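Local coordinates for protein similar to yteR (Bacilus subtilis) (Clostridium acetobutylicum, PDB 4WU0) that probably hydrolyses unsaturated rhamnogalacturonan fragments derived from pectin, as a glycoside hydrolase of family GH105, at residues E293-L298 with G349-A354; L262-S267 with I311-I316. All coordinates share one frame; numbering follows the deposited sequence.

Contact 1: residues E293-L298 with G349-A354; sequences EAYKGL and GPFLLA
Tyr-295 reaches across from helix 288-302 and fits against two successive turns of helix 345-360, those of Phe-351 and Ala-354. Its CG stands anti to the backbone N (chi1 -180°), a torsion that brings the ring across to the other helix although the CB itself does not point there. The ring lies beside the last turn of the segment, with CE1 3.9 Å from Ala-354 C and CD1 4.2 Å from the Ala-354 methyl CB. At the far end of the ring, Tyr-295 OH comes within 3.9 Å of Phe-351 CZ. The two aromatic side chains run across each other at about a right angle, with CE1 of Tyr-295 and CE1 of Phe-351 4.4 Å apart; the residue that stacks on the Tyr-295 ring is Tyr-358. Leu-298, one turn along from Tyr-295, completes the seam: its CB meets the edge of the Phe-351 ring at CE1 (4.3 Å), and its CD1 rests 4.3 Å from Ala-354 CB. No hydrogen bond joins the two segments. The Tyr-295 hydroxyl is instead bonded to Ser-355 OG, just past the second segment, and Ser-355 OG is also bonded to Phe-351 O. The short segment axes stay 11.4 Å apart at closest approach and run at 138° to one another, nearer antiparallel than perpendicular, so the interval is bridged mainly by the two aromatic rings and Leu-298, with the Ala-354 methyl facing them. Helix 4-14 flanks this interface through Tyr-4 on Tyr-295 and Met-8 on Phe-351, while helix 264-279 meets Leu-298 through Ser-267.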
ATOM      1  N   GLU A 293      -7.621   8.768  17.615  1.00 16.61           N
ATOM      2  CA  GLU A 293      -8.641   7.836  18.088  1.00 15.36           C
ATOM      3  C   GLU A 293      -8.692   6.579  17.220  1.00 15.73           C
ATOM      4  O   GLU A 293      -8.820   5.456  17.725  1.00 17.54           O
ATOM      5  CB  GLU A 293      -9.989   8.554  18.098  1.00 19.00           C
ATOM      6  CG  GLU A 293     -11.143   7.740  18.516  1.00 34.50           C
ATOM      7  CD  GLU A 293     -12.445   8.535  18.445  1.00 45.21           C
ATOM      8  OE1 GLU A 293     -12.773   9.064  17.345  1.00 37.35           O
ATOM      9  OE2 GLU A 293     -13.130   8.631  19.487  1.00 45.93           O
ATOM     10  N   ALA A 294      -8.554   6.762  15.915  1.00 13.61           N
ATOM     11  CA  ALA A 294      -8.566   5.634  14.991  1.00 13.68           C
ATOM     12  C   ALA A 294      -7.338   4.753  15.207  1.00 14.19           C
ATOM     13  O   ALA A 294      -7.439   3.522  15.177  1.00 13.44           O
ATOM     14  CB  ALA A 294      -8.644   6.115  13.526  1.00 15.66           C
ATOM     15  N   TYR A 295      -6.183   5.380  15.421  1.00 13.93           N
ATOM     16  CA  TYR A 295      -4.982   4.639  15.748  1.00 12.70           C
ATOM     17  C   TYR A 295      -5.181   3.788  16.990  1.00 13.93           C
ATOM     18  O   TYR A 295      -4.834   2.609  17.003  1.00 15.20           O
ATOM     19  CB  TYR A 295      -3.772   5.552  15.954  1.00 15.54           C
ATOM     20  CG  TYR A 295      -2.562   4.727  16.286  1.00 13.53           C
ATOM     21  CD1 TYR A 295      -1.892   4.021  15.301  1.00 12.93           C
ATOM     22  CD2 TYR A 295      -2.115   4.601  17.592  1.00 14.64           C
ATOM     23  CE1 TYR A 295      -0.813   3.223  15.616  1.00 13.07           C
ATOM     24  CE2 TYR A 295      -1.035   3.804  17.908  1.00 14.40           C
ATOM     25  CZ  TYR A 295      -0.387   3.116  16.915  1.00 14.97           C
ATOM     26  OH  TYR A 295       0.705   2.335  17.243  1.00 15.01           O
ATOM     27  N   LYS A 296      -5.705   4.373  18.056  1.00 14.85           N
ATOM     28  CA  LYS A 296      -5.945   3.601  19.261  1.00 14.95           C
ATOM     29  C   LYS A 296      -6.946   2.460  18.997  1.00 17.71           C
ATOM     30  O   LYS A 296      -6.855   1.383  19.587  1.00 16.52           O
ATOM     31  CB  LYS A 296      -6.411   4.523  20.387  1.00 17.44           C
ATOM     32  CG  LYS A 296      -5.229   5.271  21.001  1.00 21.03           C
ATOM     33  CD  LYS A 296      -5.587   6.053  22.227  1.00 37.93           C
ATOM     34  CE  LYS A 296      -6.521   7.164  21.850  1.00 49.90           C
ATOM     35  NZ  LYS A 296      -6.807   8.104  22.977  1.00 54.79           N
ATOM     36  N   GLY A 297      -7.863   2.686  18.061  1.00 14.75           N
ATOM     37  CA  GLY A 297      -8.772   1.645  17.627  1.00 15.90           C
ATOM     38  C   GLY A 297      -8.069   0.463  16.992  1.00 13.57           C
ATOM     39  O   GLY A 297      -8.478  -0.679  17.152  1.00 15.38           O
ATOM     40  N   LEU A 298      -7.002   0.714  16.245  1.00 13.50           N
ATOM     41  CA  LEU A 298      -6.219  -0.399  15.704  1.00 11.93           C
ATOM     42  C   LEU A 298      -5.694  -1.303  16.831  1.00 14.50           C
ATOM     43  O   LEU A 298      -5.712  -2.535  16.743  1.00 14.59           O
ATOM     44  CB  LEU A 298      -5.028   0.130  14.917  1.00 14.05           C
ATOM     45  CG  LEU A 298      -5.265   1.066  13.751  1.00 13.60           C
ATOM     46  CD1 LEU A 298      -3.921   1.504  13.201  1.00 13.96           C
ATOM     47  CD2 LEU A 298      -6.053   0.352  12.685  1.00 12.74           C
ATOM     48  N   GLY A 349       3.252  -4.206   7.941  1.00 12.02           N
ATOM     49  CA  GLY A 349       3.906  -3.011   7.428  1.00 12.26           C
ATOM     50  C   GLY A 349       3.117  -1.746   7.682  1.00 12.28           C
ATOM     51  O   GLY A 349       3.636  -0.783   8.238  1.00 12.54           O
ATOM     52  N   PRO A 350       1.847  -1.724   7.248  1.00 12.09           N
ATOM     53  CA  PRO A 350       1.024  -0.537   7.502  1.00 12.18           C
ATOM     54  C   PRO A 350       0.866  -0.240   8.981  1.00 12.24           C
ATOM     55  O   PRO A 350       0.822   0.926   9.361  1.00 12.89           O
ATOM     56  CB  PRO A 350      -0.321  -0.911   6.856  1.00 13.66           C
ATOM     57  CG  PRO A 350       0.087  -1.809   5.724  1.00 13.78           C
ATOM     58  CD  PRO A 350       1.220  -2.626   6.258  1.00 13.07           C
ATOM     59  N   PHE A 351       0.783  -1.266   9.817  1.00 12.40           N
ATOM     60  CA  PHE A 351       0.699  -1.017  11.259  1.00 14.21           C
ATOM     61  C   PHE A 351       1.977  -0.354  11.795  1.00 12.55           C
ATOM     62  O   PHE A 351       1.921   0.592  12.584  1.00 12.83           O
ATOM     63  CB  PHE A 351       0.377  -2.284  12.054  1.00 13.03           C
ATOM     64  CG  PHE A 351       0.281  -2.017  13.525  1.00 15.37           C
ATOM     65  CD1 PHE A 351      -0.859  -1.466  14.053  1.00 16.21           C
ATOM     66  CD2 PHE A 351       1.366  -2.227  14.362  1.00 15.00           C
ATOM     67  CE1 PHE A 351      -0.936  -1.150  15.420  1.00 17.38           C
ATOM     68  CE2 PHE A 351       1.280  -1.936  15.713  1.00 16.76           C
ATOM     69  CZ  PHE A 351       0.113  -1.387  16.232  1.00 15.41           C
ATOM     70  N   LEU A 352       3.143  -0.818  11.370  1.00 13.03           N
ATOM     71  CA  LEU A 352       4.388  -0.166  11.744  1.00 12.96           C
ATOM     72  C   LEU A 352       4.417   1.286  11.305  1.00 13.23           C
ATOM     73  O   LEU A 352       4.847   2.164  12.057  1.00 13.60           O
ATOM     74  CB  LEU A 352       5.559  -0.874  11.067  1.00 14.56           C
ATOM     75  CG  LEU A 352       5.953  -2.244  11.600  1.00 15.88           C
ATOM     76  CD1 LEU A 352       6.839  -2.966  10.584  1.00 17.26           C
ATOM     77  CD2 LEU A 352       6.690  -2.052  12.921  1.00 14.34           C
ATOM     78  N   LEU A 353       3.995   1.532  10.060  1.00 13.14           N
ATOM     79  CA  LEU A 353       4.009   2.883   9.506  1.00 13.49           C
ATOM     80  C   LEU A 353       3.034   3.813  10.221  1.00 14.33           C
ATOM     81  O   LEU A 353       3.370   4.967  10.516  1.00 14.09           O
ATOM     82  CB  LEU A 353       3.718   2.853   7.991  1.00 13.43           C
ATOM     83  CG  LEU A 353       4.797   2.141   7.175  1.00 13.46           C
ATOM     84  CD1 LEU A 353       4.319   1.875   5.738  1.00 19.73           C
ATOM     85  CD2 LEU A 353       6.077   2.976   7.133  1.00 16.15           C
ATOM     86  N   ALA A 354       1.826   3.323  10.492  1.00 13.78           N
ATOM     87  CA  ALA A 354       0.862   4.103  11.263  1.00 14.29           C
ATOM     88  C   ALA A 354       1.411   4.412  12.642  1.00 13.83           C
ATOM     89  O   ALA A 354       1.230   5.515  13.151  1.00 14.26           O
ATOM     90  CB  ALA A 354      -0.461   3.336  11.373  1.00 14.72           C
TER

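Contact 2: residues L262-S267 with I311-I316; sequences LEASGS and INLNKI
Glu-263 OE2, lying 3.5 Å from Ile-316 CA, is gripped by three donors. Ser-265 OG reaches it at 2.7 Å along the syn lone pair, Ser-265 N comes from above the carboxylate plane, and Cys-317 N, just beyond the strand segment, supplies the third. The other oxygen, Glu-263 OE1, accepts a nearly straight bond from Gly-266 N (2.8 Å, 162° at the hydrogen), so the carboxylate is held at both oxygens. With CG anti to the backbone N (chi1 -167°) and the chain bent at chi2, it folds back over the first turn of helix 264-279, whose early amides it meets. Arg-200 hydrogen-bonds to Ser-265 OG and makes a long, weak ion pair with OE2, placing a basic group in the second shell.

The direct link between the segments is Ala-264 N donating to Lys-315 O at 2.9 Å. That amide approaches from above the carbonyl plane, 35° out of it. Beside this bond, the Ala-264 methyl fits closely against the strand: its CB is 3.2 Å from Asn-314 O and 3.9 Å from Ile-316 CG1. Ile-316 CG2 lies 4.0 Å from Ser-265 CB and also sits near Glu-263 OE2. Lys-315 has left-handed backbone angles, which mark the interruption in strand 311-317; there its carbonyl meets the helix start while Ile-316 pairs through its backbone with Val-341 of strand 340-341.

The whole is an N-cap by a glutamate, its side chain accepting from the second and third amides after it. Here the capping carboxylate also takes a strand amide, tying a helix start to a small antiparallel sheet in a protein of the six-hairpin glycosidase clan.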
ATOM      1  N   LEU A 262     -14.240  -6.146  10.719  1.00 13.93           N
ATOM      2  CA  LEU A 262     -13.247  -5.090  10.831  1.00 11.79           C
ATOM      3  C   LEU A 262     -11.906  -5.676  10.445  1.00 13.43           C
ATOM      4  O   LEU A 262     -11.488  -6.697  10.996  1.00 12.91           O
ATOM      5  CB  LEU A 262     -13.230  -4.549  12.276  1.00 11.84           C
ATOM      6  CG  LEU A 262     -14.561  -4.010  12.791  1.00 14.69           C
ATOM      7  CD1 LEU A 262     -14.462  -3.649  14.261  1.00 16.69           C
ATOM      8  CD2 LEU A 262     -14.998  -2.796  11.986  1.00 16.22           C
ATOM      9  N   GLU A 263     -11.232  -5.035   9.490  1.00 13.67           N
ATOM     10  CA  GLU A 263     -10.047  -5.625   8.871  1.00 12.04           C
ATOM     11  C   GLU A 263      -8.820  -4.743   9.099  1.00 15.70           C
ATOM     12  O   GLU A 263      -8.856  -3.517   8.922  1.00 12.88           O
ATOM     13  CB  GLU A 263     -10.321  -5.898   7.384  1.00 12.11           C
ATOM     14  CG  GLU A 263      -9.292  -6.786   6.699  1.00 13.03           C
ATOM     15  CD  GLU A 263      -8.014  -6.064   6.307  1.00 13.62           C
ATOM     16  OE1 GLU A 263      -8.111  -4.891   5.914  1.00 14.64           O
ATOM     17  OE2 GLU A 263      -6.901  -6.675   6.357  1.00 12.38           O
ATOM     18  N   ALA A 264      -7.728  -5.382   9.502  1.00 12.30           N
ATOM     19  CA  ALA A 264      -6.591  -4.666  10.079  1.00 13.77           C
ATOM     20  C   ALA A 264      -5.693  -3.974   9.074  1.00 14.92           C
ATOM     21  O   ALA A 264      -5.142  -2.898   9.364  1.00 13.20           O
ATOM     22  CB  ALA A 264      -5.753  -5.622  10.927  1.00 15.19           C
ATOM     23  N   SER A 265      -5.459  -4.597   7.920  1.00 10.59           N
ATOM     24  CA  SER A 265      -4.510  -4.012   6.994  1.00 11.13           C
ATOM     25  C   SER A 265      -5.066  -2.734   6.361  1.00 13.36           C
ATOM     26  O   SER A 265      -4.397  -1.706   6.373  1.00 13.30           O
ATOM     27  CB  SER A 265      -4.027  -5.026   5.952  1.00 11.67           C
ATOM     28  OG  SER A 265      -5.030  -5.347   5.010  1.00 13.48           O
ATOM     29  N   GLY A 266      -6.284  -2.782   5.842  1.00 11.45           N
ATOM     30  CA  GLY A 266      -6.908  -1.582   5.311  1.00 13.93           C
ATOM     31  C   GLY A 266      -7.046  -0.495   6.376  1.00 14.36           C
ATOM     32  O   GLY A 266      -6.726   0.666   6.117  1.00 14.79           O
ATOM     33  N   SER A 267      -7.477  -0.854   7.583  1.00 13.10           N
ATOM     34  CA  SER A 267      -7.624   0.123   8.655  1.00 13.71           C
ATOM     35  C   SER A 267      -6.297   0.788   8.983  1.00 11.94           C
ATOM     36  O   SER A 267      -6.242   1.995   9.174  1.00 13.30           O
ATOM     37  CB  SER A 267      -8.203  -0.543   9.915  1.00 12.78           C
ATOM     38  OG  SER A 267      -9.545  -0.949   9.697  1.00 13.83           O
ATOM     39  N   ILE A 311       3.876  -8.962  20.601  1.00 15.99           N
ATOM     40  CA  ILE A 311       2.504  -8.726  20.148  1.00 15.34           C
ATOM     41  C   ILE A 311       2.205  -9.379  18.808  1.00 14.99           C
ATOM     42  O   ILE A 311       3.084  -9.500  17.941  1.00 15.37           O
ATOM     43  CB  ILE A 311       2.152  -7.214  20.057  1.00 15.60           C
ATOM     44  CG1 ILE A 311       3.175  -6.470  19.193  1.00 16.90           C
ATOM     45  CG2 ILE A 311       2.035  -6.621  21.474  1.00 16.61           C
ATOM     46  CD1 ILE A 311       2.909  -5.003  19.052  1.00 17.02           C
ATOM     47  N   ASN A 312       0.950  -9.795  18.658  1.00 14.20           N
ATOM     48  CA  ASN A 312       0.386 -10.234  17.385  1.00 13.53           C
ATOM     49  C   ASN A 312      -0.527  -9.185  16.807  1.00 14.39           C
ATOM     50  O   ASN A 312      -1.225  -8.488  17.526  1.00 13.87           O
ATOM     51  CB  ASN A 312      -0.484 -11.483  17.561  1.00 13.72           C
ATOM     52  CG  ASN A 312       0.295 -12.710  17.920  1.00 14.36           C
ATOM     53  OD1 ASN A 312       1.519 -12.789  17.745  1.00 14.82           O
ATOM     54  ND2 ASN A 312      -0.421 -13.701  18.434  1.00 16.05           N
ATOM     55  N   LEU A 313      -0.507  -9.063  15.489  1.00 12.68           N
ATOM     56  CA  LEU A 313      -1.514  -8.286  14.782  1.00 12.51           C
ATOM     57  C   LEU A 313      -2.501  -9.254  14.141  1.00 12.70           C
ATOM     58  O   LEU A 313      -2.128 -10.088  13.340  1.00 13.77           O
ATOM     59  CB  LEU A 313      -0.879  -7.409  13.709  1.00 12.47           C
ATOM     60  CG  LEU A 313      -1.828  -6.498  12.920  1.00 12.56           C
ATOM     61  CD1 LEU A 313      -2.415  -5.416  13.776  1.00 14.63           C
ATOM     62  CD2 LEU A 313      -1.097  -5.879  11.731  1.00 15.83           C
ATOM     63  N   ASN A 314      -3.767  -9.122  14.510  1.00 12.45           N
ATOM     64  CA  ASN A 314      -4.803 -10.036  14.061  1.00 12.47           C
ATOM     65  C   ASN A 314      -5.737  -9.407  13.030  1.00 14.90           C
ATOM     66  O   ASN A 314      -5.755  -8.194  12.866  1.00 12.82           O
ATOM     67  CB  ASN A 314      -5.644 -10.427  15.283  1.00 13.46           C
ATOM     68  CG  ASN A 314      -4.833 -11.115  16.382  1.00 16.08           C
ATOM     69  OD1 ASN A 314      -4.684 -10.603  17.503  1.00 24.53           O
ATOM     70  ND2 ASN A 314      -4.385 -12.298  16.094  1.00 14.96           N
ATOM     71  N   LYS A 315      -6.542 -10.257  12.398  1.00 12.37           N
ATOM     72  CA  LYS A 315      -7.670  -9.875  11.546  1.00 12.56           C
ATOM     73  C   LYS A 315      -7.246  -9.230  10.241  1.00 11.88           C
ATOM     74  O   LYS A 315      -7.847  -8.243   9.784  1.00 12.21           O
ATOM     75  CB  LYS A 315      -8.658  -8.977  12.289  1.00 13.65           C
ATOM     76  CG  LYS A 315      -9.003  -9.424  13.719  1.00 14.68           C
ATOM     77  CD  LYS A 315      -9.574 -10.848  13.765  1.00 15.18           C
ATOM     78  CE  LYS A 315      -9.926 -11.220  15.202  1.00 16.59           C
ATOM     79  NZ  LYS A 315     -10.529 -12.577  15.305  1.00 17.62           N
ATOM     80  N   ILE A 316      -6.266  -9.854   9.602  1.00 11.24           N
ATOM     81  CA  ILE A 316      -5.748  -9.348   8.337  1.00 10.87           C
ATOM     82  C   ILE A 316      -6.258 -10.214   7.187  1.00 10.72           C
ATOM     83  O   ILE A 316      -6.130 -11.420   7.204  1.00 12.35           O
ATOM     84  CB  ILE A 316      -4.214  -9.367   8.338  1.00 11.09           C
ATOM     85  CG1 ILE A 316      -3.647  -8.581   9.530  1.00 11.54           C
ATOM     86  CG2 ILE A 316      -3.687  -8.871   7.015  1.00 13.26           C
ATOM     87  CD1 ILE A 316      -2.241  -8.990   9.863  1.00 14.37           C
TER

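How the contacts relate
Both contacts are buried and their centres lie 9 Å apart, on the same side of the chain's centre, but their chemistry differs. Contact 1 packs two helices through side chains without a hydrogen bond between its segments. Contact 2 joins a helix start to a broken strand by one backbone bond, with the capping carboxylate reaching the next strand residue, and it reaches a more open margin at Lys-315. Their helices 264-279 and 288-302 are consecutive in the chain, and the four segments alternate along it. The two regions meet directly: Leu-298 CD2 lies 3.6 Å from Ser-267 CB, and Phe-351 CB 3.9 Å from Leu-313 CD2, so the apolar helix packing of contact 1 abuts the capped helix start of contact 2.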